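Long-range contacts in uncharacterized protein YobA (Bacillus subtilis subsp. subtilis str. 168, PDB 4QY7), which is of unknown function but belongs to the DUF3221 family, adopts an OB-fold and is made with a signal sequence, which suggests work outside the cytoplasm: residues M6-Y12 against K69-H75; I58-L64 against K89-L93. All blocks are in the same frame, centred on the assembly; numbering follows the deposited sequence. Where two conformers were deposited one is given.

Contact 1 of 2, residues M6-Y12 against K69-H75; sequences MQSLVGY and KIKVWFH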
HETATM    1  N   MSE A   6      11.860  -9.294   7.873  1.00 30.19           N
HETATM    2  CA  MSE A   6      11.128  -8.149   7.328  1.00 26.99           C
HETATM    3  C   MSE A   6       9.667  -8.229   7.715  1.00 24.44           C
HETATM    4  O   MSE A   6       9.111  -9.328   7.839  1.00 24.91           O
HETATM    5  CB  MSE A   6      11.240  -8.084   5.795  1.00 28.94           C
HETATM    6  CG  MSE A   6      12.523  -7.385   5.307  1.00 35.47           C
HETATM    7 SE   MSE A   6      12.222  -6.687   3.523  0.75 39.26          SE
HETATM    8  CE  MSE A   6      12.076  -8.308   2.586  1.00 36.90           C
ATOM      9  N   GLN A   7       9.042  -7.066   7.865  1.00 17.74           N
ATOM     10  CA  GLN A   7       7.625  -7.003   8.154  1.00 16.47           C
ATOM     11  C   GLN A   7       6.842  -7.091   6.874  1.00 19.24           C
ATOM     12  O   GLN A   7       7.369  -6.804   5.796  1.00 19.02           O
ATOM     13  CB  GLN A   7       7.271  -5.687   8.837  1.00 17.97           C
ATOM     14  CG  GLN A   7       8.045  -5.412  10.087  1.00 19.89           C
ATOM     15  CD  GLN A   7       7.408  -4.262  10.807  1.00 28.33           C
ATOM     16  OE1 GLN A   7       6.211  -4.302  11.125  1.00 26.59           O
ATOM     17  NE2 GLN A   7       8.159  -3.211  11.029  1.00 27.53           N
ATOM     18  N   SER A   8       5.570  -7.429   6.988  1.00 15.81           N
ATOM     19  CA  SER A   8       4.709  -7.455   5.811  1.00 14.92           C
ATOM     20  C   SER A   8       3.294  -7.047   6.156  1.00 16.37           C
ATOM     21  O   SER A   8       2.868  -7.157   7.317  1.00 16.42           O
ATOM     22  CB  SER A   8       4.667  -8.856   5.200  1.00 18.94           C
ATOM     23  OG  SER A   8       4.062  -9.816   6.063  1.00 21.88           O
ATOM     24  N   LEU A   9       2.559  -6.601   5.138  1.00 13.03           N
ATOM     25  CA  LEU A   9       1.136  -6.321   5.304  1.00 13.04           C
ATOM     26  C   LEU A   9       0.426  -6.471   3.991  1.00 14.19           C
ATOM     27  O   LEU A   9       1.057  -6.369   2.936  1.00 14.36           O
ATOM     28  CB  LEU A   9       0.882  -4.938   5.936  1.00 14.55           C
ATOM     29  CG  LEU A   9       1.340  -3.717   5.162  1.00 16.58           C
ATOM     30  CD1 LEU A   9       0.231  -3.244   4.204  1.00 16.10           C
ATOM     31  CD2 LEU A   9       1.651  -2.534   6.123  1.00 19.30           C
ATOM     32  N   VAL A  10      -0.894  -6.674   4.052  1.00 12.49           N
ATOM     33  CA  VAL A  10      -1.712  -6.889   2.872  1.00 12.26           C
ATOM     34  C   VAL A  10      -2.680  -5.754   2.700  1.00 15.16           C
ATOM     35  O   VAL A  10      -3.234  -5.249   3.676  1.00 15.17           O
ATOM     36  CB  VAL A  10      -2.483  -8.233   3.038  1.00 14.25           C
ATOM     37  CG1 VAL A  10      -3.571  -8.376   1.959  1.00 15.56           C
ATOM     38  CG2 VAL A  10      -1.515  -9.419   3.004  1.00 15.38           C
ATOM     39  N   GLY A  11      -2.891  -5.362   1.450  1.00 13.14           N
ATOM     40  CA  GLY A  11      -3.855  -4.293   1.181  1.00 13.91           C
ATOM     41  C   GLY A  11      -4.209  -4.227  -0.274  1.00 14.86           C
ATOM     42  O   GLY A  11      -3.623  -4.935  -1.087  1.00 15.13           O
ATOM     43  N   TYR A  12      -5.193  -3.410  -0.581  1.00 12.27           N
ATOM     44  CA  TYR A  12      -5.672  -3.231  -1.952  1.00 12.56           C
ATOM     45  C   TYR A  12      -5.171  -1.933  -2.513  1.00 14.84           C
ATOM     46  O   TYR A  12      -5.339  -0.905  -1.855  1.00 12.65           O
ATOM     47  CB  TYR A  12      -7.213  -3.231  -2.011  1.00 14.84           C
ATOM     48  CG  TYR A  12      -7.833  -4.529  -1.566  1.00 18.81           C
ATOM     49  CD1 TYR A  12      -8.005  -4.811  -0.211  1.00 19.81           C
ATOM     50  CD2 TYR A  12      -8.125  -5.529  -2.480  1.00 21.90           C
ATOM     51  CE1 TYR A  12      -8.522  -6.032   0.215  1.00 20.04           C
ATOM     52  CE2 TYR A  12      -8.678  -6.747  -2.067  1.00 22.66           C
ATOM     53  CZ  TYR A  12      -8.858  -6.992  -0.716  1.00 26.48           C
ATOM     54  OH  TYR A  12      -9.391  -8.186  -0.260  1.00 31.73           O
ATOM     55  N   LYS A  69      -4.865  -6.729  -5.172  1.00 16.02           N
ATOM     56  CA  LYS A  69      -4.634  -7.049  -3.767  1.00 14.86           C
ATOM     57  C   LYS A  69      -3.174  -7.498  -3.681  1.00 17.66           C
ATOM     58  O   LYS A  69      -2.748  -8.360  -4.459  1.00 16.93           O
ATOM     59  CB  LYS A  69      -5.579  -8.153  -3.298  1.00 17.73           C
ATOM     60  CG  LYS A  69      -5.503  -8.394  -1.798  1.00 17.94           C
ATOM     61  CD  LYS A  69      -6.317  -9.638  -1.459  1.00 21.63           C
ATOM     62  CE  LYS A  69      -6.451  -9.848   0.030  1.00 21.34           C
ATOM     63  NZ  LYS A  69      -7.452 -10.909   0.329  1.00 25.52           N
ATOM     64  N   ILE A  70      -2.397  -6.901  -2.788  1.00 13.65           N
ATOM     65  CA  ILE A  70      -0.979  -7.246  -2.705  1.00 13.08           C
ATOM     66  C   ILE A  70      -0.523  -7.449  -1.280  1.00 14.98           C
ATOM     67  O   ILE A  70      -1.140  -6.949  -0.326  1.00 13.42           O
ATOM     68  CB  ILE A  70      -0.099  -6.119  -3.356  1.00 15.62           C
ATOM     69  CG1 ILE A  70      -0.157  -4.801  -2.525  1.00 15.70           C
ATOM     70  CG2 ILE A  70      -0.546  -5.832  -4.814  1.00 16.26           C
ATOM     71  CD1 ILE A  70       0.759  -3.684  -3.085  1.00 15.97           C
ATOM     72  N   LYS A  71       0.596  -8.148  -1.161  1.00 13.12           N
ATOM     73  CA  LYS A  71       1.356  -8.262   0.078  1.00 12.27           C
ATOM     74  C   LYS A  71       2.631  -7.478  -0.139  1.00 16.16           C
ATOM     75  O   LYS A  71       3.290  -7.683  -1.161  1.00 15.64           O
ATOM     76  CB  LYS A  71       1.672  -9.713   0.386  1.00 13.70           C
ATOM     77  CG  LYS A  71       2.307  -9.896   1.761  1.00 18.33           C
ATOM     78  CD  LYS A  71       2.272 -11.386   2.118  1.00 23.21           C
ATOM     79  CE  LYS A  71       2.822 -11.691   3.466  1.00 34.39           C
ATOM     80  NZ  LYS A  71       2.913 -13.170   3.669  1.00 38.37           N
ATOM     81  N   VAL A  72       3.012  -6.602   0.799  1.00 13.57           N
ATOM     82  CA  VAL A  72       4.254  -5.828   0.675  1.00 13.68           C
ATOM     83  C   VAL A  72       5.169  -6.203   1.807  1.00 16.29           C
ATOM     84  O   VAL A  72       4.656  -6.564   2.897  1.00 14.91           O
ATOM     85  CB  VAL A  72       4.010  -4.299   0.652  1.00 14.87           C
ATOM     86  CG1 VAL A  72       3.122  -3.917  -0.545  1.00 14.34           C
ATOM     87  CG2 VAL A  72       3.384  -3.802   1.968  1.00 15.28           C
ATOM     88  N   TRP A  73       6.490  -6.055   1.581  1.00 14.96           N
ATOM     89  CA  TRP A  73       7.517  -6.327   2.591  0.50 15.63           C
ATOM     90  C   TRP A  73       8.337  -5.093   2.822  1.00 18.58           C
ATOM     91  O   TRP A  73       8.656  -4.371   1.862  1.00 18.84           O
ATOM     92  CB  TRP A  73       8.442  -7.476   2.195  0.50 15.82           C
ATOM     93  CG  TRP A  73       7.821  -8.814   2.374  0.50 17.15           C
ATOM     94  CD1 TRP A  73       7.920  -9.630   3.463  0.50 20.58           C
ATOM     95  CD2 TRP A  73       6.975  -9.480   1.447  0.50 16.65           C
ATOM     96  NE1 TRP A  73       7.182 -10.770   3.265  0.50 20.43           N
ATOM     97  CE2 TRP A  73       6.612 -10.718   2.023  0.50 21.16           C
ATOM     98  CE3 TRP A  73       6.504  -9.169   0.162  0.50 17.31           C
ATOM     99  CZ2 TRP A  73       5.793 -11.633   1.365  0.50 20.76           C
ATOM    100  CZ3 TRP A  73       5.677 -10.069  -0.480  0.50 19.51           C
ATOM    101  CH2 TRP A  73       5.340 -11.291   0.111  0.50 20.95           C
ATOM    102  N   PHE A  74       8.663  -4.814   4.106  1.00 16.06           N
ATOM    103  CA  PHE A  74       9.392  -3.598   4.442  1.00 16.12           C
ATOM    104  C   PHE A  74      10.096  -3.756   5.775  1.00 20.35           C
ATOM    105  O   PHE A  74       9.734  -4.646   6.545  1.00 21.24           O
ATOM    106  CB  PHE A  74       8.407  -2.404   4.509  1.00 16.94           C
ATOM    107  CG  PHE A  74       7.280  -2.615   5.496  1.00 16.70           C
ATOM    108  CD1 PHE A  74       6.105  -3.263   5.118  1.00 17.07           C
ATOM    109  CD2 PHE A  74       7.364  -2.116   6.792  1.00 17.98           C
ATOM    110  CE1 PHE A  74       5.102  -3.523   6.056  1.00 18.52           C
ATOM    111  CE2 PHE A  74       6.353  -2.361   7.715  1.00 18.47           C
ATOM    112  CZ  PHE A  74       5.207  -3.029   7.330  1.00 17.42           C
ATOM    113  N   HIS A  75      11.088  -2.920   6.054  1.00 20.40           N
ATOM    114  CA  HIS A  75      11.796  -3.023   7.332  1.00 22.04           C
ATOM    115  C   HIS A  75      11.003  -2.352   8.462  1.00 26.17           C
ATOM    116  O   HIS A  75      10.783  -2.970   9.514  1.00 26.32           O
ATOM    117  CB  HIS A  75      13.191  -2.413   7.226  1.00 24.21           C
ATOM    118  CG  HIS A  75      14.053  -3.165   6.270  1.00 29.37           C
ATOM    119  ND1 HIS A  75      14.480  -4.466   6.544  1.00 32.86           N
ATOM    120  CD2 HIS A  75      14.483  -2.816   5.039  1.00 32.26           C
ATOM    121  CE1 HIS A  75      15.173  -4.844   5.484  1.00 32.87           C
ATOM    122  NE2 HIS A  75      15.212  -3.879   4.556  1.00 32.91           N
TER
HETATM  123  O   HOH W   1     -10.056 -10.638  -0.504  1.00 41.55           O
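Gln7 and Phe74 form a hydrogen-bonded pair of the antiparallel strands 7-12 and 69-74. With its CG set between the backbone N and the carbonyl carbon, chi1 57° swings the Phe74 ring across so that it lies against Gln7 and Leu9; Gln7 CB lies over one ring face, 3.9 Å from the ring centroid, and Leu9 CD2 reaches Phe74 CE1. The extended Gln7 side chain carries its amide on to His75, where NE2 donates to His75 O at 3.0 Å, tilted from the carbonyl plane, while OE1 accepts from Arg77. With an alanine here in place of Gln7, His75 O and Arg77 would probably each lose this amide partner.

On the sheet face that carries Ser8, Trp73, Tyr12 and Lys69, the Lys69 chain, CG anti to the backbone N (chi1 -172°) and straight from there on, runs obliquely over the Tyr12 ring, its CG 3.9 Å from the centroid. One water bridges their ends, 2.6 Å from Tyr12 OH and accepting from Lys69 NZ at 2.7 Å. Backbone bonds hold the strands, and much of the side-chain packing is thus aliphatic carbon laid on aromatic faces, while the lysine's charge is carried outward to water.

Contact 2 of 2, residues I58-L64 against K89-L93; sequences IDNTDDL and KYELL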
ATOM      1  N   ILE A  58      11.704  -0.379  -5.794  1.00 28.56           N
ATOM      2  CA  ILE A  58      11.263  -1.454  -6.671  1.00 29.35           C
ATOM      3  C   ILE A  58      11.733  -1.138  -8.075  1.00 36.85           C
ATOM      4  O   ILE A  58      11.481  -0.039  -8.563  1.00 37.14           O
ATOM      5  CB  ILE A  58       9.729  -1.646  -6.627  1.00 29.96           C
ATOM      6  CG1 ILE A  58       9.185  -1.822  -5.175  1.00 29.61           C
ATOM      7  CG2 ILE A  58       9.348  -2.822  -7.514  1.00 31.07           C
ATOM      8  CD1 ILE A  58       9.670  -3.032  -4.418  1.00 31.27           C
ATOM      9  N   ASP A  59      12.371  -2.105  -8.735  1.00 36.75           N
ATOM     10  CA  ASP A  59      12.936  -1.933 -10.085  1.00 38.63           C
ATOM     11  C   ASP A  59      11.872  -1.604 -11.151  1.00 40.65           C
ATOM     12  O   ASP A  59      12.078  -0.685 -11.942  1.00 42.49           O
ATOM     13  CB  ASP A  59      13.739  -3.179 -10.516  1.00 42.48           C
ATOM     14  CG  ASP A  59      12.990  -4.496 -10.488  1.00 59.77           C
ATOM     15  OD1 ASP A  59      11.809  -4.503 -10.066  1.00 61.99           O
ATOM     16  OD2 ASP A  59      13.594  -5.526 -10.845  1.00 68.77           O
ATOM     17  N   ASN A  60      10.738  -2.312 -11.144  1.00 34.22           N
ATOM     18  CA  ASN A  60       9.658  -2.083 -12.105  1.00 32.76           C
ATOM     19  C   ASN A  60       8.313  -2.280 -11.419  1.00 32.30           C
ATOM     20  O   ASN A  60       8.107  -3.304 -10.771  1.00 32.42           O
ATOM     21  CB  ASN A  60       9.801  -3.037 -13.288  1.00 30.81           C
ATOM     22  CG  ASN A  60       8.833  -2.734 -14.418  1.00 53.81           C
ATOM     23  OD1 ASN A  60       7.633  -3.030 -14.332  1.00 45.03           O
ATOM     24  ND2 ASN A  60       9.316  -2.115 -15.494  1.00 50.94           N
ATOM     25  N   THR A  61       7.402  -1.305 -11.539  1.00 25.91           N
ATOM     26  CA  THR A  61       6.089  -1.393 -10.891  1.00 21.86           C
ATOM     27  C   THR A  61       4.948  -1.335 -11.906  1.00 26.10           C
ATOM     28  O   THR A  61       3.838  -0.952 -11.540  1.00 25.31           O
ATOM     29  CB  THR A  61       5.943  -0.258  -9.870  1.00 27.06           C
ATOM     30  OG1 THR A  61       5.930   0.995 -10.569  1.00 30.94           O
ATOM     31  CG2 THR A  61       7.062  -0.264  -8.863  1.00 27.25           C
ATOM     32  N   ASP A  62       5.202  -1.731 -13.164  1.00 25.01           N
ATOM     33  CA  ASP A  62       4.180  -1.676 -14.217  1.00 26.42           C
ATOM     34  C   ASP A  62       2.949  -2.506 -13.868  1.00 32.66           C
ATOM     35  O   ASP A  62       1.837  -2.041 -14.109  1.00 33.16           O
ATOM     36  CB  ASP A  62       4.767  -2.133 -15.560  1.00 29.96           C
ATOM     37  CG  ASP A  62       5.815  -1.198 -16.136  1.00 41.24           C
ATOM     38  OD1 ASP A  62       5.914  -0.043 -15.653  1.00 41.49           O
ATOM     39  OD2 ASP A  62       6.538  -1.619 -17.080  1.00 43.73           O
ATOM     40  N   ASP A  63       3.135  -3.684 -13.242  1.00 29.05           N
ATOM     41  CA  ASP A  63       2.022  -4.567 -12.852  1.00 28.95           C
ATOM     42  C   ASP A  63       1.320  -4.169 -11.539  1.00 29.35           C
ATOM     43  O   ASP A  63       0.338  -4.825 -11.143  1.00 27.35           O
ATOM     44  CB  ASP A  63       2.515  -6.030 -12.747  1.00 32.31           C
ATOM     45  CG  ASP A  63       3.555  -6.301 -11.675  1.00 46.85           C
ATOM     46  OD1 ASP A  63       4.173  -5.331 -11.191  1.00 47.54           O
ATOM     47  OD2 ASP A  63       3.795  -7.489 -11.368  1.00 54.59           O
ATOM     48  N   LEU A  64       1.819  -3.130 -10.830  1.00 23.99           N
ATOM     49  CA  LEU A  64       1.178  -2.669  -9.616  1.00 22.67           C
ATOM     50  C   LEU A  64       0.085  -1.705 -10.051  1.00 25.17           C
ATOM     51  O   LEU A  64       0.382  -0.587 -10.457  1.00 26.04           O
ATOM     52  CB  LEU A  64       2.214  -2.019  -8.708  1.00 22.35           C
ATOM     53  CG  LEU A  64       1.760  -1.772  -7.315  1.00 25.43           C
ATOM     54  CD1 LEU A  64       1.447  -3.081  -6.617  1.00 24.53           C
ATOM     55  CD2 LEU A  64       2.833  -1.001  -6.555  1.00 27.38           C
ATOM     56  N   LYS A  89       9.697  -5.290  -1.553  1.00 16.15           N
ATOM     57  CA  LYS A  89       9.139  -6.275  -2.437  1.00 17.00           C
ATOM     58  C   LYS A  89       7.651  -6.275  -2.335  1.00 18.90           C
ATOM     59  O   LYS A  89       7.083  -5.841  -1.327  1.00 16.45           O
ATOM     60  CB  LYS A  89       9.685  -7.653  -1.997  1.00 21.25           C
ATOM     61  CG  LYS A  89       9.108  -8.878  -2.723  1.00 31.96           C
ATOM     62  CD  LYS A  89       9.915 -10.140  -2.424  1.00 44.56           C
ATOM     63  CE  LYS A  89       9.644 -10.726  -1.060  1.00 61.70           C
ATOM     64  NZ  LYS A  89      10.683 -11.720  -0.679  1.00 76.31           N
ATOM     65  N   TYR A  90       6.986  -6.734  -3.381  1.00 17.22           N
ATOM     66  CA  TYR A  90       5.554  -6.963  -3.264  1.00 15.91           C
ATOM     67  C   TYR A  90       5.190  -8.198  -4.043  1.00 18.84           C
ATOM     68  O   TYR A  90       5.923  -8.635  -4.942  1.00 19.11           O
ATOM     69  CB  TYR A  90       4.669  -5.783  -3.688  1.00 18.51           C
ATOM     70  CG  TYR A  90       4.815  -5.413  -5.147  1.00 23.11           C
ATOM     71  CD1 TYR A  90       4.013  -5.998  -6.117  1.00 25.33           C
ATOM     72  CD2 TYR A  90       5.663  -4.385  -5.541  1.00 25.35           C
ATOM     73  CE1 TYR A  90       4.167  -5.679  -7.467  1.00 26.93           C
ATOM     74  CE2 TYR A  90       5.779  -4.014  -6.875  1.00 26.91           C
ATOM     75  CZ  TYR A  90       5.038  -4.667  -7.836  1.00 33.07           C
ATOM     76  OH  TYR A  90       5.195  -4.271  -9.136  1.00 36.81           O
ATOM     77  N   GLU A  91       4.054  -8.769  -3.653  1.00 16.35           N
ATOM     78  CA  GLU A  91       3.509  -9.953  -4.307  0.50 17.00           C
ATOM     79  C   GLU A  91       2.055  -9.717  -4.630  1.00 20.22           C
ATOM     80  O   GLU A  91       1.325  -9.212  -3.788  1.00 18.15           O
ATOM     81  CB  GLU A  91       3.671 -11.188  -3.420  0.50 18.77           C
ATOM     82  CG  GLU A  91       3.191 -12.458  -4.099  0.50 27.04           C
ATOM     83  CD  GLU A  91       3.607 -13.738  -3.413  0.50 40.04           C
ATOM     84  OE1 GLU A  91       3.536 -13.788  -2.165  0.50 31.25           O
ATOM     85  OE2 GLU A  91       3.985 -14.697  -4.124  0.50 35.36           O
ATOM     86  N   LEU A  92       1.628 -10.088  -5.863  1.00 16.88           N
ATOM     87  CA  LEU A  92       0.237  -9.927  -6.255  1.00 16.97           C
ATOM     88  C   LEU A  92      -0.547 -11.127  -5.699  1.00 21.23           C
ATOM     89  O   LEU A  92      -0.157 -12.276  -5.920  1.00 21.62           O
ATOM     90  CB  LEU A  92       0.071  -9.832  -7.800  1.00 19.88           C
ATOM     91  CG  LEU A  92       0.805  -8.642  -8.530  1.00 26.01           C
ATOM     92  CD1 LEU A  92       0.389  -8.572 -10.008  1.00 27.59           C
ATOM     93  CD2 LEU A  92       0.494  -7.290  -7.918  1.00 28.28           C
ATOM     94  N   LEU A  93      -1.625 -10.867  -4.958  1.00 17.57           N
ATOM     95  CA  LEU A  93      -2.430 -11.925  -4.340  1.00 18.33           C
ATOM     96  C   LEU A  93      -3.657 -12.250  -5.208  1.00 26.11           C
ATOM     97  O   LEU A  93      -4.136 -11.365  -5.959  1.00 29.05           O
ATOM     98  CB  LEU A  93      -2.881 -11.470  -2.944  1.00 17.95           C
ATOM     99  CG  LEU A  93      -1.767 -11.128  -1.962  1.00 21.86           C
ATOM    100  CD1 LEU A  93      -2.339 -10.744  -0.601  1.00 23.82           C
ATOM    101  CD2 LEU A  93      -0.735 -12.248  -1.828  1.00 24.84           C
ATOM    102  OXT LEU A  93      -4.177 -13.386  -5.111  1.00 26.65           O
TER
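The irregular chain of 58-64, closed by a type I turn from Thr61 to Leu64 with Leu64 N bonded to Thr61 O, arches over strand 89-92, coming nearest at Ile58 and Lys89, whose CA atoms are 6.8 Å apart. Tyr90 fills the arch. Its CG stands between the backbone N and the carbonyl carbon (chi1 63°), and the ring rises from the strand to put its hydroxyl beneath the turn. There Tyr90 OH donates to Asp63 OD1 at 2.5 Å, a short bond that meets the carboxylate on its syn side, with OD1 at the ring edge and the two planes 51° apart. Leu64 CD1 lies over one ring face, 4.0 Å from the centroid, while Ile58 CG2 touches CE2 of Tyr90 at 3.8 Å.

In this OB-fold protein the arch belongs to the connection between strands 50-54 and 69-74, and it packs on the side of strand 89-92 that bears Tyr90 and Leu92, this strand being the last of the chain and an outermost one of the sheet. The arch is braced from within by an Asx turn, in which Asn60 OD1 accepts from Asp62 N at 3.0 Å. Thr61 OG1 is bonded to Lys16, tying the loop to strand 7-16. Beyond the tyrosine, Leu92 CD1 packs 3.8 Å from Asp63 OD2, and at the far end Ile58 CD1 rests 3.6 Å from the backbone N of Lys89.

In the fold
Contact 1 and contact 2 have centres about 11 Å apart and meet on one mixed sheet, where strand 69-74 lies between strands 7-16 and 89-92. Along the chain their segments alternate: 6-12, 58-64, 69-75, then 89-93. Contact 1 pairs the first strand with 69-74; the latter's other edge pairs antiparallel with 89-92, where Lys71 O and Glu91 N, 2.8 Å apart, probably hydrogen-bond, as do Lys69 O and Leu93 N. Side chains join the two as well, Val72 touching Tyr90 and Ile70 touching both Leu64 and Leu92. Early, middle and final parts of this small OB-fold chain are thereby knit together, with the 58-64 loop folded over its last strand.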